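Local structure of listeriolysin O (Listeria monocytogenes, 4CDB) at residues Y26-D31 and T226-F231; K94-L99 and Q103-P108; L114-D119 and S138-A143; I430-N435 and L463-N468. The protein is a cholesterol-dependent cytolysin that perforates cholesterol-containing host membranes, changing conformation markedly after binding and inserting as an oligomeric pore. All blocks are in the same frame, centred on the assembly; numbering follows the deposited sequence.

Interaction 1: Y26-D31 and T226-F231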
loop_
_atom_site.group_PDB
_atom_site.type_symbol
_atom_site.label_atom_id
_atom_site.label_comp_id
_atom_site.label_asym_id
_atom_site.label_seq_id
_atom_site.Cartn_x
_atom_site.Cartn_y
_atom_site.Cartn_z
ATOM N N TYR A 26 23.867 -34.106 11.237
ATOM C CA TYR A 26 23.810 -32.919 12.085
ATOM C C TYR A 26 22.657 -32.003 11.680
ATOM O O TYR A 26 21.894 -31.539 12.527
ATOM C CB TYR A 26 25.136 -32.150 12.058
ATOM C CG TYR A 26 25.084 -30.832 12.801
ATOM C CD1 TYR A 26 25.075 -30.796 14.190
ATOM C CD2 TYR A 26 25.039 -29.626 12.114
ATOM C CE1 TYR A 26 25.023 -29.593 14.874
ATOM C CE2 TYR A 26 24.989 -28.420 12.788
ATOM C CZ TYR A 26 24.981 -28.410 14.168
ATOM O OH TYR A 26 24.929 -27.210 14.839
ATOM N N ILE A 27 22.532 -31.748 10.383
ATOM C CA ILE A 27 21.475 -30.874 9.887
ATOM C C ILE A 27 20.102 -31.528 10.040
ATOM O O ILE A 27 19.138 -30.879 10.442
ATOM C CB ILE A 27 21.726 -30.455 8.422
ATOM C CG1 ILE A 27 23.023 -29.652 8.320
ATOM C CG2 ILE A 27 20.560 -29.637 7.882
ATOM C CD1 ILE A 27 23.345 -29.170 6.917
ATOM N N GLN A 28 20.026 -32.822 9.739
ATOM C CA GLN A 28 18.784 -33.573 9.892
ATOM C C GLN A 28 18.374 -33.706 11.359
ATOM O O GLN A 28 17.220 -33.996 11.662
ATOM C CB GLN A 28 18.897 -34.959 9.244
ATOM C CG GLN A 28 18.961 -34.932 7.722
ATOM C CD GLN A 28 19.283 -36.290 7.116
ATOM O OE1 GLN A 28 19.461 -37.278 7.830
ATOM N NE2 GLN A 28 19.359 -36.342 5.791
ATOM N N GLY A 29 19.325 -33.495 12.264
ATOM C CA GLY A 29 19.050 -33.582 13.686
ATOM C C GLY A 29 18.562 -32.276 14.284
ATOM O O GLY A 29 18.163 -32.224 15.448
ATOM N N LEU A 30 18.591 -31.214 13.484
ATOM C CA LEU A 30 18.176 -29.896 13.950
ATOM C C LEU A 30 16.662 -29.824 14.128
ATOM O O LEU A 30 15.908 -29.895 13.157
ATOM C CB LEU A 30 18.650 -28.807 12.984
ATOM C CG LEU A 30 20.164 -28.690 12.795
ATOM C CD1 LEU A 30 20.500 -27.561 11.839
ATOM C CD2 LEU A 30 20.851 -28.477 14.132
ATOM N N ASP A 31 16.224 -29.687 15.377
ATOM C CA ASP A 31 14.804 -29.587 15.688
ATOM C C ASP A 31 14.336 -28.136 15.786
ATOM O O ASP A 31 14.825 -27.368 16.614
ATOM C CB ASP A 31 14.481 -30.331 16.986
ATOM C CG ASP A 31 14.474 -31.836 16.807
ATOM O OD1 ASP A 31 13.489 -32.356 16.242
ATOM O OD2 ASP A 31 15.445 -32.500 17.232
ATOM N N THR A 226 19.381 -33.887 -2.666
ATOM C CA THR A 226 18.799 -34.976 -1.891
ATOM C C THR A 226 19.492 -35.129 -0.539
ATOM O O THR A 226 18.959 -35.763 0.371
ATOM C CB THR A 226 18.882 -36.315 -2.647
ATOM O OG1 THR A 226 20.242 -36.570 -3.023
ATOM C CG2 THR A 226 18.011 -36.285 -3.895
ATOM N N ARG A 227 20.684 -34.553 -0.424
ATOM C CA ARG A 227 21.433 -34.565 0.826
ATOM C C ARG A 227 21.814 -33.142 1.203
ATOM O O ARG A 227 22.227 -32.361 0.344
ATOM C CB ARG A 227 22.697 -35.416 0.701
ATOM C CG ARG A 227 22.441 -36.866 0.335
ATOM C CD ARG A 227 23.748 -37.608 0.092
ATOM N NE ARG A 227 24.621 -37.567 1.262
ATOM C CZ ARG A 227 25.881 -37.987 1.276
ATOM N NH1 ARG A 227 26.433 -38.485 0.177
ATOM N NH2 ARG A 227 26.594 -37.907 2.391
ATOM N N PRO A 228 21.666 -32.799 2.491
ATOM C CA PRO A 228 22.033 -31.471 2.994
ATOM C C PRO A 228 23.500 -31.138 2.742
ATOM O O PRO A 228 23.842 -29.974 2.542
ATOM C CB PRO A 228 21.766 -31.585 4.497
ATOM C CG PRO A 228 20.690 -32.617 4.606
ATOM C CD PRO A 228 20.989 -33.613 3.517
ATOM N N SER A 229 24.355 -32.155 2.742
ATOM C CA SER A 229 25.792 -31.952 2.573
ATOM C C SER A 229 26.210 -31.637 1.136
ATOM O O SER A 229 27.347 -31.238 0.898
ATOM C CB SER A 229 26.565 -33.174 3.073
ATOM O OG SER A 229 26.180 -34.341 2.370
ATOM N N ARG A 230 25.298 -31.818 0.184
ATOM C CA ARG A 230 25.628 -31.641 -1.233
ATOM C C ARG A 230 26.093 -30.231 -1.592
ATOM O O ARG A 230 26.877 -30.054 -2.519
ATOM C CB ARG A 230 24.455 -32.046 -2.133
ATOM C CG ARG A 230 24.629 -33.396 -2.814
ATOM C CD ARG A 230 25.944 -33.476 -3.584
ATOM N NE ARG A 230 25.790 -33.209 -5.013
ATOM C CZ ARG A 230 26.179 -32.092 -5.623
ATOM N NH1 ARG A 230 26.753 -31.116 -4.932
ATOM N NH2 ARG A 230 25.995 -31.953 -6.929
ATOM N N PHE A 231 25.610 -29.232 -0.861
ATOM C CA PHE A 231 25.942 -27.844 -1.176
ATOM C C PHE A 231 27.301 -27.418 -0.627
ATOM O O PHE A 231 27.862 -26.406 -1.052
ATOM C CB PHE A 231 24.845 -26.892 -0.686
ATOM C CG PHE A 231 23.695 -26.749 -1.645
ATOM C CD1 PHE A 231 23.773 -27.278 -2.924
ATOM C CD2 PHE A 231 22.540 -26.078 -1.272
ATOM C CE1 PHE A 231 22.719 -27.148 -3.813
ATOM C CE2 PHE A 231 21.483 -25.943 -2.154
ATOM C CZ PHE A 231 21.572 -26.479 -3.429
#

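Interaction 2: K94-L99 and Q103-P108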
loop_
_atom_site.group_PDB
_atom_site.type_symbol
_atom_site.label_atom_id
_atom_site.label_comp_id
_atom_site.label_asym_id
_atom_site.label_seq_id
_atom_site.Cartn_x
_atom_site.Cartn_y
_atom_site.Cartn_z
ATOM N N LYS A 94 21.767 -18.151 6.913
ATOM C CA LYS A 94 21.108 -18.534 8.153
ATOM C C LYS A 94 19.667 -18.055 8.124
ATOM O O LYS A 94 19.388 -16.927 7.718
ATOM C CB LYS A 94 21.815 -17.913 9.355
ATOM C CG LYS A 94 23.224 -18.410 9.591
ATOM C CD LYS A 94 23.847 -17.691 10.776
ATOM C CE LYS A 94 25.249 -18.201 11.061
ATOM N NZ LYS A 94 25.906 -17.444 12.164
ATOM N N ALA A 95 18.750 -18.912 8.558
ATOM C CA ALA A 95 17.349 -18.527 8.643
ATOM C C ALA A 95 17.064 -17.940 10.021
ATOM O O ALA A 95 16.649 -18.655 10.934
ATOM C CB ALA A 95 16.447 -19.718 8.378
ATOM N N ASN A 96 17.301 -16.638 10.167
ATOM C CA ASN A 96 17.033 -15.940 11.422
ATOM C C ASN A 96 16.441 -14.550 11.205
ATOM O O ASN A 96 15.938 -14.242 10.123
ATOM C CB ASN A 96 18.301 -15.863 12.279
ATOM C CG ASN A 96 19.484 -15.278 11.526
ATOM O OD1 ASN A 96 19.318 -14.499 10.589
ATOM N ND2 ASN A 96 20.689 -15.659 11.935
ATOM N N SER A 97 16.516 -13.712 12.233
ATOM C CA SER A 97 15.936 -12.372 12.178
ATOM C C SER A 97 16.590 -11.485 11.120
ATOM O O SER A 97 15.964 -10.561 10.602
ATOM C CB SER A 97 16.016 -11.701 13.551
ATOM O OG SER A 97 17.353 -11.662 14.012
ATOM N N GLU A 98 17.848 -11.770 10.795
ATOM C CA GLU A 98 18.571 -10.986 9.796
ATOM C C GLU A 98 18.033 -11.231 8.390
ATOM O O GLU A 98 18.113 -10.358 7.530
ATOM C CB GLU A 98 20.072 -11.282 9.851
ATOM C CG GLU A 98 20.758 -10.791 11.116
ATOM C CD GLU A 98 20.772 -9.277 11.227
ATOM O OE1 GLU A 98 19.761 -8.702 11.681
ATOM O OE2 GLU A 98 21.796 -8.663 10.863
ATOM N N LEU A 99 17.490 -12.423 8.162
ATOM C CA LEU A 99 16.818 -12.722 6.903
ATOM C C LEU A 99 15.503 -11.956 6.829
ATOM O O LEU A 99 15.097 -11.497 5.760
ATOM C CB LEU A 99 16.563 -14.225 6.765
ATOM C CG LEU A 99 15.824 -14.681 5.503
ATOM C CD1 LEU A 99 16.536 -14.179 4.264
ATOM C CD2 LEU A 99 15.709 -16.192 5.469
ATOM N N GLN A 103 18.569 -8.536 5.253
ATOM C CA GLN A 103 20.023 -8.485 5.152
ATOM C C GLN A 103 20.622 -9.747 5.774
ATOM O O GLN A 103 21.333 -9.682 6.776
ATOM C CB GLN A 103 20.582 -7.211 5.799
ATOM C CG GLN A 103 20.013 -6.882 7.175
ATOM C CD GLN A 103 20.654 -5.651 7.794
ATOM O OE1 GLN A 103 20.969 -4.685 7.099
ATOM N NE2 GLN A 103 20.855 -5.685 9.106
ATOM N N PRO A 104 20.339 -10.906 5.158
ATOM C CA PRO A 104 20.665 -12.199 5.769
ATOM C C PRO A 104 22.164 -12.446 5.925
ATOM O O PRO A 104 22.976 -11.959 5.131
ATOM C CB PRO A 104 20.062 -13.205 4.787
ATOM C CG PRO A 104 20.096 -12.503 3.469
ATOM C CD PRO A 104 19.814 -11.059 3.788
ATOM N N ASP A 105 22.520 -13.192 6.966
ATOM C CA ASP A 105 23.895 -13.626 7.161
ATOM C C ASP A 105 24.195 -14.767 6.196
ATOM O O ASP A 105 23.482 -15.773 6.171
ATOM C CB ASP A 105 24.113 -14.090 8.603
ATOM C CG ASP A 105 23.856 -12.988 9.616
ATOM O OD1 ASP A 105 24.321 -11.850 9.390
ATOM O OD2 ASP A 105 23.185 -13.257 10.636
ATOM N N VAL A 106 25.242 -14.604 5.394
ATOM C CA VAL A 106 25.643 -15.633 4.442
ATOM C C VAL A 106 26.739 -16.517 5.025
ATOM O O VAL A 106 27.734 -16.017 5.550
ATOM C CB VAL A 106 26.131 -15.014 3.116
ATOM C CG1 VAL A 106 26.675 -16.091 2.187
ATOM C CG2 VAL A 106 25.001 -14.259 2.445
ATOM N N LEU A 107 26.546 -17.831 4.941
ATOM C CA LEU A 107 27.550 -18.778 5.413
ATOM C C LEU A 107 28.797 -18.730 4.535
ATOM O O LEU A 107 28.745 -19.073 3.354
ATOM C CB LEU A 107 26.989 -20.201 5.428
ATOM C CG LEU A 107 25.732 -20.446 6.260
ATOM C CD1 LEU A 107 25.364 -21.921 6.246
ATOM C CD2 LEU A 107 25.937 -19.961 7.680
ATOM N N PRO A 108 29.929 -18.310 5.117
ATOM C CA PRO A 108 31.183 -18.185 4.369
ATOM C C PRO A 108 31.938 -19.513 4.246
ATOM O O PRO A 108 33.111 -19.591 4.615
ATOM C CB PRO A 108 31.982 -17.200 5.219
ATOM C CG PRO A 108 31.536 -17.498 6.620
ATOM C CD PRO A 108 30.080 -17.893 6.524
HETATM O O HOH W 1 20.307 -14.633 8.272
#

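Interaction 3: L114-D119 and S138-A143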
loop_
_atom_site.group_PDB
_atom_site.type_symbol
_atom_site.label_atom_id
_atom_site.label_comp_id
_atom_site.label_asym_id
_atom_site.label_seq_id
_atom_site.Cartn_x
_atom_site.Cartn_y
_atom_site.Cartn_z
ATOM N N LEU A 114 26.235 -26.987 -8.257
ATOM C CA LEU A 114 24.780 -26.903 -8.349
ATOM C C LEU A 114 24.337 -26.683 -9.794
ATOM O O LEU A 114 25.140 -26.294 -10.645
ATOM C CB LEU A 114 24.219 -25.806 -7.431
ATOM C CG LEU A 114 24.779 -24.379 -7.454
ATOM C CD1 LEU A 114 24.413 -23.615 -8.722
ATOM C CD2 LEU A 114 24.297 -23.620 -6.228
ATOM N N THR A 115 23.060 -26.934 -10.067
ATOM C CA THR A 115 22.515 -26.683 -11.395
ATOM C C THR A 115 21.557 -25.501 -11.355
ATOM O O THR A 115 20.613 -25.484 -10.561
ATOM C CB THR A 115 21.777 -27.913 -11.962
ATOM O OG1 THR A 115 22.678 -29.022 -12.037
ATOM C CG2 THR A 115 21.236 -27.618 -13.355
ATOM N N LEU A 116 21.812 -24.513 -12.206
ATOM C CA LEU A 116 20.920 -23.367 -12.343
ATOM C C LEU A 116 19.990 -23.564 -13.533
ATOM O O LEU A 116 20.379 -24.141 -14.550
ATOM C CB LEU A 116 21.719 -22.077 -12.524
ATOM C CG LEU A 116 22.532 -21.615 -11.316
ATOM C CD1 LEU A 116 23.300 -20.346 -11.651
ATOM C CD2 LEU A 116 21.628 -21.400 -10.107
ATOM N N SER A 117 18.759 -23.085 -13.398
ATOM C CA SER A 117 17.778 -23.170 -14.471
ATOM C C SER A 117 17.009 -21.858 -14.611
ATOM O O SER A 117 16.695 -21.206 -13.611
ATOM C CB SER A 117 16.812 -24.328 -14.223
ATOM O OG SER A 117 15.756 -24.323 -15.164
ATOM N N ILE A 118 16.714 -21.474 -15.850
ATOM C CA ILE A 118 16.025 -20.216 -16.124
ATOM C C ILE A 118 14.679 -20.484 -16.796
ATOM O O ILE A 118 14.531 -21.469 -17.525
ATOM C CB ILE A 118 16.902 -19.276 -16.991
ATOM C CG1 ILE A 118 16.400 -17.830 -16.919
ATOM C CG2 ILE A 118 16.981 -19.769 -18.438
ATOM C CD1 ILE A 118 17.391 -16.819 -17.460
ATOM N N ASP A 119 13.699 -19.615 -16.553
ATOM C CA ASP A 119 12.344 -19.845 -17.051
ATOM C C ASP A 119 11.968 -19.019 -18.286
ATOM O O ASP A 119 10.784 -18.835 -18.575
ATOM C CB ASP A 119 11.322 -19.609 -15.935
ATOM C CG ASP A 119 11.266 -18.158 -15.491
ATOM O OD1 ASP A 119 12.217 -17.405 -15.787
ATOM O OD2 ASP A 119 10.271 -17.773 -14.841
ATOM N N SER A 138 30.514 -14.904 -7.712
ATOM C CA SER A 138 31.028 -14.552 -9.033
ATOM C C SER A 138 30.676 -15.605 -10.078
ATOM O O SER A 138 30.251 -15.278 -11.182
ATOM C CB SER A 138 32.546 -14.359 -8.983
ATOM O OG SER A 138 32.899 -13.330 -8.074
ATOM N N ASN A 139 30.853 -16.872 -9.720
ATOM C CA ASN A 139 30.576 -17.965 -10.645
ATOM C C ASN A 139 29.092 -18.128 -10.965
ATOM O O ASN A 139 28.724 -18.410 -12.105
ATOM C CB ASN A 139 31.161 -19.281 -10.126
ATOM C CG ASN A 139 32.676 -19.312 -10.189
ATOM O OD1 ASN A 139 33.287 -18.661 -11.038
ATOM N ND2 ASN A 139 33.290 -20.075 -9.292
ATOM N N VAL A 140 28.242 -17.957 -9.957
ATOM C CA VAL A 140 26.801 -18.057 -10.163
ATOM C C VAL A 140 26.298 -16.928 -11.061
ATOM O O VAL A 140 25.551 -17.164 -12.008
ATOM C CB VAL A 140 26.030 -18.069 -8.822
ATOM C CG1 VAL A 140 24.556 -17.761 -9.041
ATOM C CG2 VAL A 140 26.194 -19.414 -8.131
ATOM N N ASN A 141 26.730 -15.703 -10.770
ATOM C CA ASN A 141 26.322 -14.542 -11.558
ATOM C C ASN A 141 26.788 -14.599 -13.011
ATOM O O ASN A 141 26.092 -14.133 -13.910
ATOM C CB ASN A 141 26.791 -13.243 -10.902
ATOM C CG ASN A 141 25.991 -12.895 -9.662
ATOM O OD1 ASN A 141 24.851 -13.332 -9.500
ATOM N ND2 ASN A 141 26.583 -12.096 -8.781
ATOM N N ASN A 142 27.969 -15.160 -13.242
ATOM C CA ASN A 142 28.439 -15.357 -14.606
ATOM C C ASN A 142 27.607 -16.427 -15.309
ATOM O O ASN A 142 27.352 -16.338 -16.511
ATOM C CB ASN A 142 29.931 -15.709 -14.636
ATOM C CG ASN A 142 30.817 -14.508 -14.364
ATOM O OD1 ASN A 142 31.130 -13.735 -15.271
ATOM N ND2 ASN A 142 31.226 -14.344 -13.111
ATOM N N ALA A 143 27.171 -17.426 -14.545
ATOM C CA ALA A 143 26.315 -18.478 -15.079
ATOM C C ALA A 143 24.936 -17.938 -15.452
ATOM O O ALA A 143 24.337 -18.369 -16.437
ATOM C CB ALA A 143 26.188 -19.615 -14.083
#

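Interaction 4: I430-N435 and L463-N468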
loop_
_atom_site.group_PDB
_atom_site.type_symbol
_atom_site.label_atom_id
_atom_site.label_comp_id
_atom_site.label_asym_id
_atom_site.label_seq_id
_atom_site.Cartn_x
_atom_site.Cartn_y
_atom_site.Cartn_z
ATOM N N ILE A 430 -28.168 33.593 7.388
ATOM C CA ILE A 430 -27.815 32.785 8.548
ATOM C C ILE A 430 -26.567 31.960 8.241
ATOM O O ILE A 430 -26.542 31.202 7.272
ATOM C CB ILE A 430 -28.956 31.834 8.934
ATOM C CG1 ILE A 430 -30.268 32.605 9.066
ATOM C CG2 ILE A 430 -28.622 31.098 10.221
ATOM C CD1 ILE A 430 -31.461 31.724 9.342
ATOM N N TYR A 431 -25.537 32.107 9.068
ATOM C CA TYR A 431 -24.275 31.411 8.841
ATOM C C TYR A 431 -24.218 30.098 9.614
ATOM O O TYR A 431 -24.107 30.091 10.840
ATOM C CB TYR A 431 -23.089 32.310 9.200
ATOM C CG TYR A 431 -22.903 33.477 8.253
ATOM C CD1 TYR A 431 -23.680 34.624 8.370
ATOM C CD2 TYR A 431 -21.954 33.431 7.240
ATOM C CE1 TYR A 431 -23.515 35.691 7.505
ATOM C CE2 TYR A 431 -21.782 34.493 6.371
ATOM C CZ TYR A 431 -22.564 35.621 6.507
ATOM O OH TYR A 431 -22.391 36.676 5.641
ATOM N N LEU A 432 -24.299 28.990 8.883
ATOM C CA LEU A 432 -24.296 27.665 9.491
ATOM C C LEU A 432 -22.911 27.027 9.440
ATOM O O LEU A 432 -22.283 26.977 8.380
ATOM C CB LEU A 432 -25.311 26.753 8.795
ATOM C CG LEU A 432 -26.762 27.235 8.777
ATOM C CD1 LEU A 432 -27.651 26.228 8.066
ATOM C CD2 LEU A 432 -27.260 27.488 10.188
ATOM N N PRO A 433 -22.432 26.537 10.593
ATOM C CA PRO A 433 -21.157 25.814 10.660
ATOM C C PRO A 433 -21.277 24.442 10.003
ATOM O O PRO A 433 -22.393 23.997 9.729
ATOM C CB PRO A 433 -20.922 25.665 12.165
ATOM C CG PRO A 433 -22.288 25.692 12.764
ATOM C CD PRO A 433 -23.081 26.643 11.911
ATOM N N GLY A 434 -20.147 23.788 9.755
ATOM C CA GLY A 434 -20.136 22.514 9.057
ATOM C C GLY A 434 -20.859 21.399 9.787
ATOM O O GLY A 434 -21.443 20.513 9.161
ATOM N N ASN A 435 -20.831 21.446 11.116
ATOM C CA ASN A 435 -21.442 20.399 11.928
ATOM C C ASN A 435 -22.940 20.600 12.149
ATOM O O ASN A 435 -23.516 20.046 13.086
ATOM C CB ASN A 435 -20.721 20.271 13.273
ATOM C CG ASN A 435 -20.661 21.587 14.033
ATOM O OD1 ASN A 435 -20.516 22.655 13.438
ATOM N ND2 ASN A 435 -20.774 21.513 15.354
ATOM N N LEU A 463 -33.897 19.600 6.592
ATOM C CA LEU A 463 -33.204 19.915 5.349
ATOM C C LEU A 463 -31.699 19.735 5.510
ATOM O O LEU A 463 -31.149 20.000 6.582
ATOM C CB LEU A 463 -33.522 21.345 4.908
ATOM C CG LEU A 463 -34.990 21.652 4.605
ATOM C CD1 LEU A 463 -35.177 23.126 4.275
ATOM C CD2 LEU A 463 -35.492 20.778 3.468
ATOM N N PRO A 464 -31.026 19.277 4.443
ATOM C CA PRO A 464 -29.575 19.081 4.487
ATOM C C PRO A 464 -28.838 20.412 4.472
ATOM O O PRO A 464 -29.380 21.410 3.999
ATOM C CB PRO A 464 -29.292 18.322 3.189
ATOM C CG PRO A 464 -30.369 18.775 2.260
ATOM C CD PRO A 464 -31.590 18.918 3.128
ATOM N N LEU A 465 -27.614 20.422 4.987
ATOM C CA LEU A 465 -26.786 21.620 4.949
ATOM C C LEU A 465 -26.147 21.783 3.573
ATOM O O LEU A 465 -25.376 20.929 3.135
ATOM C CB LEU A 465 -25.702 21.560 6.026
ATOM C CG LEU A 465 -24.663 22.683 5.989
ATOM C CD1 LEU A 465 -25.337 24.034 6.167
ATOM C CD2 LEU A 465 -23.584 22.467 7.041
ATOM N N VAL A 466 -26.475 22.878 2.892
ATOM C CA VAL A 466 -25.891 23.181 1.589
ATOM C C VAL A 466 -25.072 24.465 1.650
ATOM O O VAL A 466 -25.069 25.156 2.667
ATOM C CB VAL A 466 -26.970 23.317 0.502
ATOM C CG1 VAL A 466 -27.691 21.994 0.315
ATOM C CG2 VAL A 466 -27.954 24.423 0.864
ATOM N N LYS A 467 -24.379 24.785 0.561
ATOM C CA LYS A 467 -23.543 25.981 0.521
ATOM C C LYS A 467 -24.390 27.250 0.613
ATOM O O LYS A 467 -24.128 28.125 1.439
ATOM C CB LYS A 467 -22.685 25.999 -0.746
ATOM C CG LYS A 467 -21.526 26.977 -0.680
ATOM C CD LYS A 467 -20.690 26.725 0.568
ATOM C CE LYS A 467 -19.543 27.713 0.696
ATOM N NZ LYS A 467 -18.873 27.597 2.025
ATOM N N ASN A 468 -25.407 27.338 -0.236
ATOM C CA ASN A 468 -26.336 28.459 -0.207
ATOM C C ASN A 468 -27.781 28.018 -0.402
ATOM O O ASN A 468 -28.180 27.648 -1.507
ATOM C CB ASN A 468 -25.961 29.508 -1.258
ATOM C CG ASN A 468 -24.752 30.327 -0.859
ATOM O OD1 ASN A 468 -24.873 31.330 -0.155
ATOM N ND2 ASN A 468 -23.575 29.908 -1.310
#

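Interaction 1: Y26-D31 and T226-F231
Ile27 and Pro228 mark the point where the two backbones come nearest, with Ile27 CA 6.9 Å from Pro228 CA. Segment 26-31 runs out of helix 14-28 into an irregular turn, in which Leu30 N still donates to Ile27 O at 3.1 Å. The other segment makes a helical bend without regular helical bonding, and Arg230 N to Arg227 O, 3.1 Å, is its internal bond. No hydrogen bond passes between the segments, so the side chains alone make the contact.

Pro228 is the common partner. Ile27 lies alongside its ring, the two side chains running past each other in opposite senses. CD1 comes to 3.8 Å from Pro228 CB, while Ile27 CB and CG2 stay a little farther from the same carbon. The delta methyl gets there because the CG1 branch is fully extended (chi2 -179°). Gln28 reaches the neighbouring part of the ring from an exposed position, its chain running roughly perpendicular to the proline side chain, with NE2 3.9 Å from Pro228 CD. This is van der Waals contact, since the ring carbons offer the amide no acceptor.

Polar links one helical turn earlier hold the same loop. Asp24 receives Arg227 NE in a salt bridge at one carboxylate oxygen and Ser229 OG in a hydrogen bond at the other. Phe232 and Pro252 also pack on Ile27. The whole is a case of helix-on-loop packing: the N-terminal helix 14-28 lies against the connection between strand 207-222 and helix 238-243 in the cytolysin family fold.

Interaction 2: K94-L99 and Q103-P108
A water molecule joins Lys94, Asn96 and Asp105, accepting soundly from Asp105 N at 2.9 Å; its contacts to Lys94 O and Asn96 OD1, to which it donates, are so short that their exact lengths are doubtful. Asn96 OD1 is gripped a second time, by Glu98 N at 3.1 Å, which approaches from above the carbonyl plane. That bond makes Asn96 the N-cap of helix 97-100. Its amide nitrogen turns elsewhere, to Asn250 OD1, and lies too far from Asp105 OD2 for a bond.

Two direct backbone bonds close the segments on each other. Lys94 N donates to Asp105 O (3.0 Å, 160° at the hydrogen), and Gln103 N to Glu98 O (3.0 Å, 153°). Leu107 pairs in turn with Leu92, so the chain leaves strand 92-94, makes one short capped helix and doubles back antiparallel to its own start. Within the cytolysin domain this is a compact helical excursion at the end of a sheet strand, stitched shut at both its base and its turn.

The side chains fill in around these bonds. The extended Lys94 chain crosses Leu107 at about a right angle, CG lying 3.7 Å from Leu107 CD2, and carries NZ on to Leu244 O. Glu98 CG, anti to its carbonyl carbon (chi1 -68°), sits 3.5 Å from Asp105 OD2. Glu98 OE2 lies 4.3 Å from Asp105 OD1, a closeness of two carboxylates that may raise the proton affinity of one. On the buried side Leu99 CD1 rests 3.7 Å from Pro104 CB, and Tyr349 of strand 345-353 packs against both residues.

Interaction 3: L114-D119 and S138-A143
No ring, amide or carboxylate takes part where Leu116 meets Val140 and Ala143; there are no faces or edges to match, and the contact is made of methyl groups. On the strand side it is carried by Leu116. Its CD1 lies 3.8 Å from Ala143 CB and 3.9 Å from Val140 CG1, so one methyl touches two residues that stand one helical turn apart. It projects this far because the side chain is extended beyond CB (chi2 179°), which carries CD1 outward across the gap between backbones, whose closest CA atoms, those of Leu116 and Ala143, are 7.8 Å apart. Val140 stands across Leu116 and offers CG1, whereas Ala143 directs its CB toward the strand. No hydrogen bond crosses the contact, and all three residues are buried.

This is helix-on-sheet packing reduced to its simplest form. Strand 114-118 lies between strands 129-132 and 207-222 in the antiparallel sheet, and helix 137-152 lies over it. Val132 and Val222 of the flanking strands touch Leu116, Val132 also reaches Ala143, and Ile118 meets Leu147 and Val148 farther along the helix.

Interaction 4: I430-N435 and L463-N468
Apolar contact comes first: Leu432 and Leu465 lie side by side, pointing in opposite senses, with CD1 of Leu432 3.7 Å from CD1 of Leu465. The same Leu465 methyl also lies 3.8 Å from Leu432 CB, so it sits along the near part of the partner as well as at its end. Both side chains leave their backbones toward the other segment.

The second kind of contact is methyl against backbone carbonyl. Leu465 CD2 approaches Pro433 O at 3.3 Å and Gly434 O at 3.6 Å, placing one methyl beside two successive carbonyl oxygens of the turn. The torsions divide the work between the two branches. With CG opposite the backbone N (chi1 173°) and chi2 at 60°, CD2 becomes the extended arm that reaches the turn, leaving CD1 to meet Leu432. Gly434 contributes through its backbone, and Pro433 takes part through its carbonyl oxygen, its CB being directed away from the other segment.

Conventional hydrogen bonds are absent between the segments; the polar ties run outward instead. Asn435 ND2 binds Val400 O, and Asn468 OD1 receives Asn382 ND2.

Two crossovers of the C-terminal beta sandwich are thereby brought together. Segment 430-435 carries the chain from strand 426-432 of the mixed sheet to strand 436-449 of the four-stranded sheet, and segment 463-468 returns it from strand 452-463 to strand 468-475. Leu432 is further packed by Ile381 of strand 362-385 on one sheet and by Trp397 and Ile439 on the other, so the leucine pair lies where the chain passes between the two sheets.

From the N terminus, the chain first passes through 26-31, whose partner 226-231 does not arrive until 195 residues after it ends, so interaction 1 closes a long loop. Within that loop two shorter ones open and close in succession: interaction 2 ties a helical excursion back to the end of strand 92-94, and interaction 3 then joins strand 114-118 to helix 137-152. Interactions 1 and 3 meet directly, Phe231 CE1 lying 4.1 Å from Leu114 CB, whereas interactions 1 and 2 remain about 8 Å apart at their nearest atoms. Interaction 4 follows separately, linking sheet crossovers in the beta sandwich, its centre about 61 Å or more from those of the others. None of the loops cross.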